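Local coordinates for protein SusD homolog (Bacteroides thetaiotaomicron, PDB 4MRU) that probably binds mucin O-glycans as a SusD-like lipoprotein with a TPR-like helical fold, at residues D306-Y311 / Y381-L385; P104-L109 / A169-N173. All coordinates share one frame; numbering follows the deposited sequence.

Contact 1. Residues D306-Y311 / Y381-L385; sequences DMITSY and YTDPL. With EDO (1,2-ethanediol), chain I.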
ATOM      1  N   ASP A 306     -27.376  -4.876   8.523  1.00 24.81           N
ATOM      2  CA  ASP A 306     -27.109  -6.141   7.805  1.00 22.80           C
ATOM      3  C   ASP A 306     -25.642  -6.245   7.318  1.00 24.03           C
ATOM      4  O   ASP A 306     -24.998  -7.300   7.396  1.00 26.31           O
ATOM      5  CB  ASP A 306     -28.036  -6.284   6.580  1.00 24.13           C
ATOM      6  CG  ASP A 306     -29.496  -6.520   6.912  1.00 29.94           C
ATOM      7  OD1 ASP A 306     -29.773  -7.106   7.954  1.00 26.07           O
ATOM      8  OD2 ASP A 306     -30.401  -6.131   6.097  1.00 32.61           O
HETATM    9  N   MSE A 307     -25.121  -5.155   6.758  1.00 23.78           N
HETATM   10  CA  MSE A 307     -23.746  -5.105   6.226  1.00 22.02           C
HETATM   11  C   MSE A 307     -22.749  -5.136   7.347  1.00 23.79           C
HETATM   12  O   MSE A 307     -21.702  -5.736   7.224  1.00 23.21           O
HETATM   13  CB  MSE A 307     -23.464  -3.827   5.418  1.00 24.66           C
HETATM   14  CG  MSE A 307     -24.397  -3.542   4.248  1.00 30.52           C
HETATM   15 SE   MSE A 307     -24.304  -4.977   2.874  0.75 42.44          SE
HETATM   16  CE  MSE A 307     -25.859  -5.871   3.492  1.00 30.74           C
ATOM     17  N   ILE A 308     -23.074  -4.493   8.456  1.00 22.39           N
ATOM     18  CA  ILE A 308     -22.170  -4.423   9.601  1.00 20.87           C
ATOM     19  C   ILE A 308     -22.090  -5.769  10.318  1.00 19.73           C
ATOM     20  O   ILE A 308     -21.027  -6.210  10.672  1.00 20.17           O
ATOM     21  CB  ILE A 308     -22.635  -3.335  10.583  1.00 22.44           C
ATOM     22  CG1 ILE A 308     -22.335  -1.948  10.005  1.00 24.51           C
ATOM     23  CG2 ILE A 308     -22.004  -3.507  11.974  1.00 23.60           C
ATOM     24  CD1 ILE A 308     -23.147  -0.846  10.658  1.00 26.49           C
ATOM     25  N   THR A 309     -23.219  -6.456  10.453  1.00 21.59           N
ATOM     26  CA  THR A 309     -23.258  -7.697  11.258  1.00 20.23           C
ATOM     27  C   THR A 309     -23.048  -8.989  10.456  1.00 20.64           C
ATOM     28  O   THR A 309     -22.737 -10.006  11.042  1.00 26.43           O
ATOM     29  CB  THR A 309     -24.575  -7.818  12.045  1.00 21.98           C
ATOM     30  OG1 THR A 309     -25.681  -7.809  11.137  1.00 21.26           O
ATOM     31  CG2 THR A 309     -24.732  -6.657  13.089  1.00 23.08           C
ATOM     32  N   SER A 310     -23.192  -8.954   9.141  1.00 22.44           N
ATOM     33  CA  SER A 310     -23.134 -10.193   8.351  1.00 21.13           C
ATOM     34  C   SER A 310     -21.754 -10.521   7.800  1.00 19.61           C
ATOM     35  O   SER A 310     -21.555 -11.586   7.205  1.00 22.47           O
ATOM     36  CB  SER A 310     -24.098 -10.092   7.184  1.00 20.07           C
ATOM     37  OG  SER A 310     -25.401  -9.908   7.691  1.00 20.14           O
ATOM     38  N   TYR A 311     -20.829  -9.568   7.921  1.00 17.20           N
ATOM     39  CA  TYR A 311     -19.487  -9.706   7.377  1.00 19.24           C
ATOM     40  C   TYR A 311     -18.436  -9.463   8.458  1.00 18.66           C
ATOM     41  O   TYR A 311     -18.639  -8.689   9.366  1.00 19.39           O
ATOM     42  CB  TYR A 311     -19.274  -8.737   6.203  1.00 21.43           C
ATOM     43  CG  TYR A 311     -20.319  -8.959   5.156  1.00 21.67           C
ATOM     44  CD1 TYR A 311     -20.246 -10.051   4.305  1.00 20.73           C
ATOM     45  CD2 TYR A 311     -21.371  -8.073   5.006  1.00 23.63           C
ATOM     46  CE1 TYR A 311     -21.225 -10.281   3.354  1.00 24.80           C
ATOM     47  CE2 TYR A 311     -22.356  -8.293   4.067  1.00 21.97           C
ATOM     48  CZ  TYR A 311     -22.287  -9.409   3.243  1.00 25.96           C
ATOM     49  OH  TYR A 311     -23.265  -9.633   2.303  1.00 24.11           O
ATOM     50  N   TYR A 381     -16.853 -17.312  -4.224  1.00 22.03           N
ATOM     51  CA  TYR A 381     -17.462 -16.381  -3.266  1.00 23.24           C
ATOM     52  C   TYR A 381     -18.921 -16.694  -2.986  1.00 22.74           C
ATOM     53  O   TYR A 381     -19.773 -16.565  -3.867  1.00 21.61           O
ATOM     54  CB  TYR A 381     -17.359 -14.942  -3.746  1.00 21.81           C
ATOM     55  CG  TYR A 381     -18.062 -14.008  -2.778  1.00 20.32           C
ATOM     56  CD1 TYR A 381     -17.736 -13.978  -1.442  1.00 20.82           C
ATOM     57  CD2 TYR A 381     -19.024 -13.131  -3.220  1.00 20.51           C
ATOM     58  CE1 TYR A 381     -18.391 -13.141  -0.551  1.00 22.01           C
ATOM     59  CE2 TYR A 381     -19.702 -12.312  -2.347  1.00 21.86           C
ATOM     60  CZ  TYR A 381     -19.386 -12.301  -1.016  1.00 19.91           C
ATOM     61  OH  TYR A 381     -20.057 -11.421  -0.189  1.00 20.60           O
ATOM     62  N   THR A 382     -19.239 -17.120  -1.764  1.00 21.26           N
ATOM     63  CA  THR A 382     -20.661 -17.265  -1.375  1.00 24.67           C
ATOM     64  C   THR A 382     -21.038 -16.113  -0.484  1.00 23.20           C
ATOM     65  O   THR A 382     -20.541 -16.001   0.637  1.00 24.04           O
ATOM     66  CB  THR A 382     -20.930 -18.608  -0.677  1.00 26.70           C
ATOM     67  OG1 THR A 382     -20.523 -19.676  -1.550  1.00 25.78           O
ATOM     68  CG2 THR A 382     -22.405 -18.769  -0.344  1.00 29.79           C
ATOM     69  N   ASP A 383     -21.913 -15.232  -0.980  1.00 20.28           N
ATOM     70  CA  ASP A 383     -22.433 -14.120  -0.192  1.00 19.37           C
ATOM     71  C   ASP A 383     -23.418 -14.679   0.824  1.00 20.33           C
ATOM     72  O   ASP A 383     -24.442 -15.225   0.441  1.00 21.17           O
ATOM     73  CB  ASP A 383     -23.092 -13.131  -1.122  1.00 22.47           C
ATOM     74  CG  ASP A 383     -23.644 -11.891  -0.412  1.00 23.54           C
ATOM     75  OD1 ASP A 383     -23.541 -11.793   0.838  1.00 20.64           O
ATOM     76  OD2 ASP A 383     -24.222 -11.030  -1.139  1.00 22.80           O
ATOM     77  N   PRO A 384     -23.131 -14.557   2.128  1.00 20.91           N
ATOM     78  CA  PRO A 384     -24.093 -15.075   3.102  1.00 22.33           C
ATOM     79  C   PRO A 384     -25.469 -14.404   2.999  1.00 25.03           C
ATOM     80  O   PRO A 384     -26.449 -15.002   3.415  1.00 27.52           O
ATOM     81  CB  PRO A 384     -23.436 -14.735   4.463  1.00 24.18           C
ATOM     82  CG  PRO A 384     -22.556 -13.522   4.147  1.00 22.11           C
ATOM     83  CD  PRO A 384     -21.997 -13.876   2.797  1.00 23.37           C
ATOM     84  N   LEU A 385     -25.569 -13.208   2.410  1.00 25.59           N
ATOM     85  CA  LEU A 385     -26.894 -12.588   2.167  1.00 23.27           C
ATOM     86  C   LEU A 385     -27.491 -12.931   0.807  1.00 24.75           C
ATOM     87  O   LEU A 385     -28.594 -12.505   0.480  1.00 22.40           O
ATOM     88  CB  LEU A 385     -26.817 -11.059   2.369  1.00 24.60           C
ATOM     89  CG  LEU A 385     -26.417 -10.663   3.794  1.00 25.65           C
ATOM     90  CD1 LEU A 385     -26.386  -9.153   3.930  1.00 31.80           C
ATOM     91  CD2 LEU A 385     -27.356 -11.245   4.842  1.00 32.73           C
TER
HETATM   92  C1  EDO I 607     -15.008 -18.086   0.689  1.00 35.54           C
HETATM   93  O1  EDO I 607     -15.394 -18.909   1.806  1.00 34.82           O
HETATM   94  C2  EDO I 607     -16.012 -16.959   0.452  1.00 39.97           C
HETATM   95  O2  EDO I 607     -17.380 -17.402   0.193  1.00 32.10           O
HETATM   96  O   HOH W   1     -21.517  -9.037  -0.584  1.00 21.89           O
HETATM   97  O   HOH W   2     -24.422  -8.490   0.026  1.00 28.11           O

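Contact 2. Residues P104-L109 / A169-N173; sequences PVALAL and ALEDN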
ATOM      1  N   PRO A 104      22.723  17.241  10.204  1.00 30.73           N
ATOM      2  CA  PRO A 104      22.489  16.386   9.036  1.00 26.77           C
ATOM      3  C   PRO A 104      21.478  15.258   9.314  1.00 26.49           C
ATOM      4  O   PRO A 104      20.672  14.991   8.473  1.00 25.17           O
ATOM      5  CB  PRO A 104      23.852  15.786   8.739  1.00 27.61           C
ATOM      6  CG  PRO A 104      24.841  16.738   9.339  1.00 30.97           C
ATOM      7  CD  PRO A 104      24.159  17.419  10.492  1.00 32.46           C
ATOM      8  N   VAL A 105      21.467  14.675  10.506  1.00 27.35           N
ATOM      9  CA  VAL A 105      20.514  13.575  10.785  1.00 23.86           C
ATOM     10  C   VAL A 105      19.052  14.046  10.801  1.00 24.32           C
ATOM     11  O   VAL A 105      18.169  13.363  10.280  1.00 25.79           O
ATOM     12  CB  VAL A 105      20.853  12.891  12.114  1.00 31.76           C
ATOM     13  CG1 VAL A 105      19.753  11.915  12.533  1.00 31.18           C
ATOM     14  CG2 VAL A 105      22.173  12.173  11.978  1.00 31.28           C
ATOM     15  N   ALA A 106      18.781  15.203  11.399  1.00 23.85           N
ATOM     16  CA  ALA A 106      17.431  15.730  11.395  1.00 23.83           C
ATOM     17  C   ALA A 106      16.965  15.937   9.968  1.00 23.40           C
ATOM     18  O   ALA A 106      15.849  15.602   9.622  1.00 22.24           O
ATOM     19  CB  ALA A 106      17.379  17.059  12.115  1.00 27.98           C
ATOM     20  N   LEU A 107      17.819  16.557   9.156  1.00 22.17           N
ATOM     21  CA  LEU A 107      17.486  16.855   7.735  1.00 24.66           C
ATOM     22  C   LEU A 107      17.305  15.566   6.951  1.00 23.70           C
ATOM     23  O   LEU A 107      16.435  15.461   6.090  1.00 21.84           O
ATOM     24  CB  LEU A 107      18.577  17.723   7.124  1.00 26.89           C
ATOM     25  CG  LEU A 107      18.788  19.100   7.792  1.00 28.36           C
ATOM     26  CD1 LEU A 107      19.931  19.872   7.135  1.00 33.03           C
ATOM     27  CD2 LEU A 107      17.518  19.923   7.760  1.00 30.62           C
ATOM     28  N   ALA A 108      18.118  14.563   7.262  1.00 23.33           N
ATOM     29  CA  ALA A 108      18.027  13.285   6.545  1.00 20.72           C
ATOM     30  C   ALA A 108      16.743  12.565   6.900  1.00 23.75           C
ATOM     31  O   ALA A 108      16.049  12.049   6.037  1.00 22.40           O
ATOM     32  CB  ALA A 108      19.204  12.412   6.881  1.00 23.98           C
ATOM     33  N   LEU A 109      16.387  12.549   8.167  1.00 22.60           N
ATOM     34  CA  LEU A 109      15.119  11.930   8.552  1.00 23.23           C
ATOM     35  C   LEU A 109      13.908  12.655   7.940  1.00 24.21           C
ATOM     36  O   LEU A 109      12.965  11.999   7.485  1.00 19.54           O
ATOM     37  CB  LEU A 109      14.974  11.867  10.068  1.00 25.21           C
ATOM     38  CG  LEU A 109      15.929  10.891  10.751  1.00 28.18           C
ATOM     39  CD1 LEU A 109      15.828  11.026  12.273  1.00 31.37           C
ATOM     40  CD2 LEU A 109      15.654   9.452  10.341  1.00 27.91           C
ATOM     41  N   ALA A 169      23.953  10.653   4.945  1.00 21.21           N
ATOM     42  CA  ALA A 169      24.020  11.479   6.125  1.00 22.93           C
ATOM     43  C   ALA A 169      23.795  10.622   7.379  1.00 22.61           C
ATOM     44  O   ALA A 169      24.443  10.840   8.407  1.00 27.04           O
ATOM     45  CB  ALA A 169      23.023  12.631   6.051  1.00 25.02           C
ATOM     46  N   LEU A 170      22.923   9.624   7.284  1.00 22.58           N
ATOM     47  CA  LEU A 170      22.728   8.687   8.380  1.00 23.31           C
ATOM     48  C   LEU A 170      23.988   7.835   8.636  1.00 25.07           C
ATOM     49  O   LEU A 170      24.445   7.710   9.785  1.00 23.93           O
ATOM     50  CB  LEU A 170      21.565   7.760   8.095  1.00 21.63           C
ATOM     51  CG  LEU A 170      20.196   8.457   8.142  1.00 26.58           C
ATOM     52  CD1 LEU A 170      19.134   7.442   7.786  1.00 28.88           C
ATOM     53  CD2 LEU A 170      19.904   9.114   9.490  1.00 33.15           C
ATOM     54  N   GLU A 171      24.535   7.264   7.567  1.00 25.11           N
ATOM     55  CA  GLU A 171      25.726   6.463   7.684  1.00 26.53           C
ATOM     56  C   GLU A 171      26.878   7.277   8.257  1.00 26.58           C
ATOM     57  O   GLU A 171      27.599   6.775   9.098  1.00 27.10           O
ATOM     58  CB  GLU A 171      26.118   5.929   6.334  1.00 26.27           C
ATOM     59  CG  GLU A 171      27.369   5.049   6.294  1.00 36.02           C
ATOM     60  CD  GLU A 171      27.698   4.644   4.867  1.00 36.81           C
ATOM     61  OE1 GLU A 171      28.178   5.499   4.095  1.00 62.05           O
ATOM     62  OE2 GLU A 171      27.431   3.505   4.489  1.00 47.08           O
ATOM     63  N   ASP A 172      27.090   8.502   7.773  1.00 26.11           N
ATOM     64  CA  ASP A 172      28.221   9.310   8.229  1.00 28.96           C
ATOM     65  C   ASP A 172      28.079   9.839   9.648  1.00 33.39           C
ATOM     66  O   ASP A 172      29.091  10.244  10.249  1.00 30.74           O
ATOM     67  CB  ASP A 172      28.439  10.510   7.323  1.00 30.08           C
ATOM     68  CG  ASP A 172      28.943  10.116   5.941  1.00 40.76           C
ATOM     69  OD1 ASP A 172      29.418   8.982   5.766  1.00 43.97           O
ATOM     70  OD2 ASP A 172      28.868  10.964   5.026  1.00 46.60           O
ATOM     71  N   ASN A 173      26.868   9.846  10.204  1.00 26.89           N
ATOM     72  CA  ASN A 173      26.668  10.392  11.553  1.00 29.93           C
ATOM     73  C   ASN A 173      26.163   9.420  12.631  1.00 32.94           C
ATOM     74  O   ASN A 173      26.111   9.770  13.815  1.00 35.39           O
ATOM     75  CB  ASN A 173      25.708  11.560  11.471  1.00 29.00           C
ATOM     76  CG  ASN A 173      26.334  12.729  10.781  1.00 36.54           C
ATOM     77  OD1 ASN A 173      27.146  13.429  11.369  1.00 35.07           O
ATOM     78  ND2 ASN A 173      26.003  12.921   9.509  1.00 29.61           N
TER

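Contact 1. Residues D306-Y311 / Y381-L385
This is a buried contact between a helix end and a loop: a hydrogen bond from Y311 to D383, flanked by apolar packing on P384 and L385. It sits where the chain leaves helix 304-309 and meets the loop between helices 368-371 and 408-423. Y311 OH donates to D383 OD1 at 2.6 Å. The bond runs near the plane of the ring and reaches the oxygen on its syn side, 26° out of the carboxylate plane. The backbone N of L385 grips the same D383 OD1 at 2.9 Å, closing an Asx turn. It arrives from above the carboxylate, on the face opposite to the tyrosine. D383 holds its CG anti to its own N (chi1 -178°), which carries the carboxylate out from the loop to Y311. Its other oxygen, OD2, accepts from the backbone N of S387 and Y388. One water donates to both OD2 and Y311 OH, doubling the link.

P384 CG lies 3.6 Å from Y311 CE1. L385 fills the space between the tyrosine and the helix: its CD1 is 3.6 Å from Y311 OH and touches the selenomethionine M307 at CE, 3.4 Å away, a tight carbon pair. L385 CD2 meets S310 OG at 3.7 Å. That hydroxyl donates to D306 O at 2.7 Å, on a lone pair in the carbonyl plane. Y381 OH lies near the Y311 ring, but its main polar partner is G293 O. The O2 of a 1,2-ethanediol, probably from the crystallisation liquor, accepts from T382 N beside the contact.

The buried D383 carboxylate therefore meets donors at both oxygens and on both faces of OD1. These bonds would probably stabilise its negative charge and are likely to hold the Asx turn and the tyrosine in place.

Contact 2. Residues P104-L109 / A169-N173
A169 O is gripped twice by N173, the residue that also meets P104 and V105 across the helix pair. N173 ND2 donates to A169 O at 2.8 Å, with an N-H...O angle of 163°. The bond falls on a lone pair in the carbonyl plane, and the oxygen lies close to the plane of the N173 amide. The backbone N of N173 adds a weak bond to A169 O at 3.2 Å. With CG anti to its own carbonyl carbon (chi1 -70°), the N173 amide folds back toward the preceding turn to reach this carbonyl.

The side chain also packs against helix 104-125. N173 ND2 lies 3.7 Å from P104 CB, the two side chains crossing at about a right angle. N173 CB meets V105 CG2 at 3.6 Å as the two slide past each other in opposite directions. An alanine here is likely to leave A169 O with only the weak backbone bond from that residue and to open a gap beside the P104 ring.

Away from the asparagine the contact is mainly apolar. A108 CB and A169 CB face each other at 3.9 Å, small groups that suit the 9.1 Å approach of the axes of the two short segments. L170 reaches in with CD2, which touches V105 CG1 at 4.1 Å and lies near A108 CB and L109 CD2. F181 packs on V105 and L109, while L192 and W195 of helix 192-209 extend the layer.

The two segments run nearly antiparallel, 150° apart, as neighbouring helices do in TPR-like folds. Between them the cohesion is apolar packing. The one strong side-chain hydrogen bond stays within helix 152-173 and fixes which way the N173 amide is turned.

Contacts 1 and 2 do not touch. Their centres are 50 Å apart and their nearest atoms about 38 Å apart, on opposite sides of the chain's centre. Along the sequence, contact 2 is complete before contact 1 begins. Contact 2 packs helix on helix through apolar side chains. Contact 1 ties a helix end to an irregular loop through a buried carboxylate. Both lie away from N373, a magnesium-binding residue of this protein; no ion is bound there in this chain. The ethanediol near contact 1 probably comes from the crystallisation liquor and says nothing of where glycans bind. Neither contact can be assigned to sugar binding.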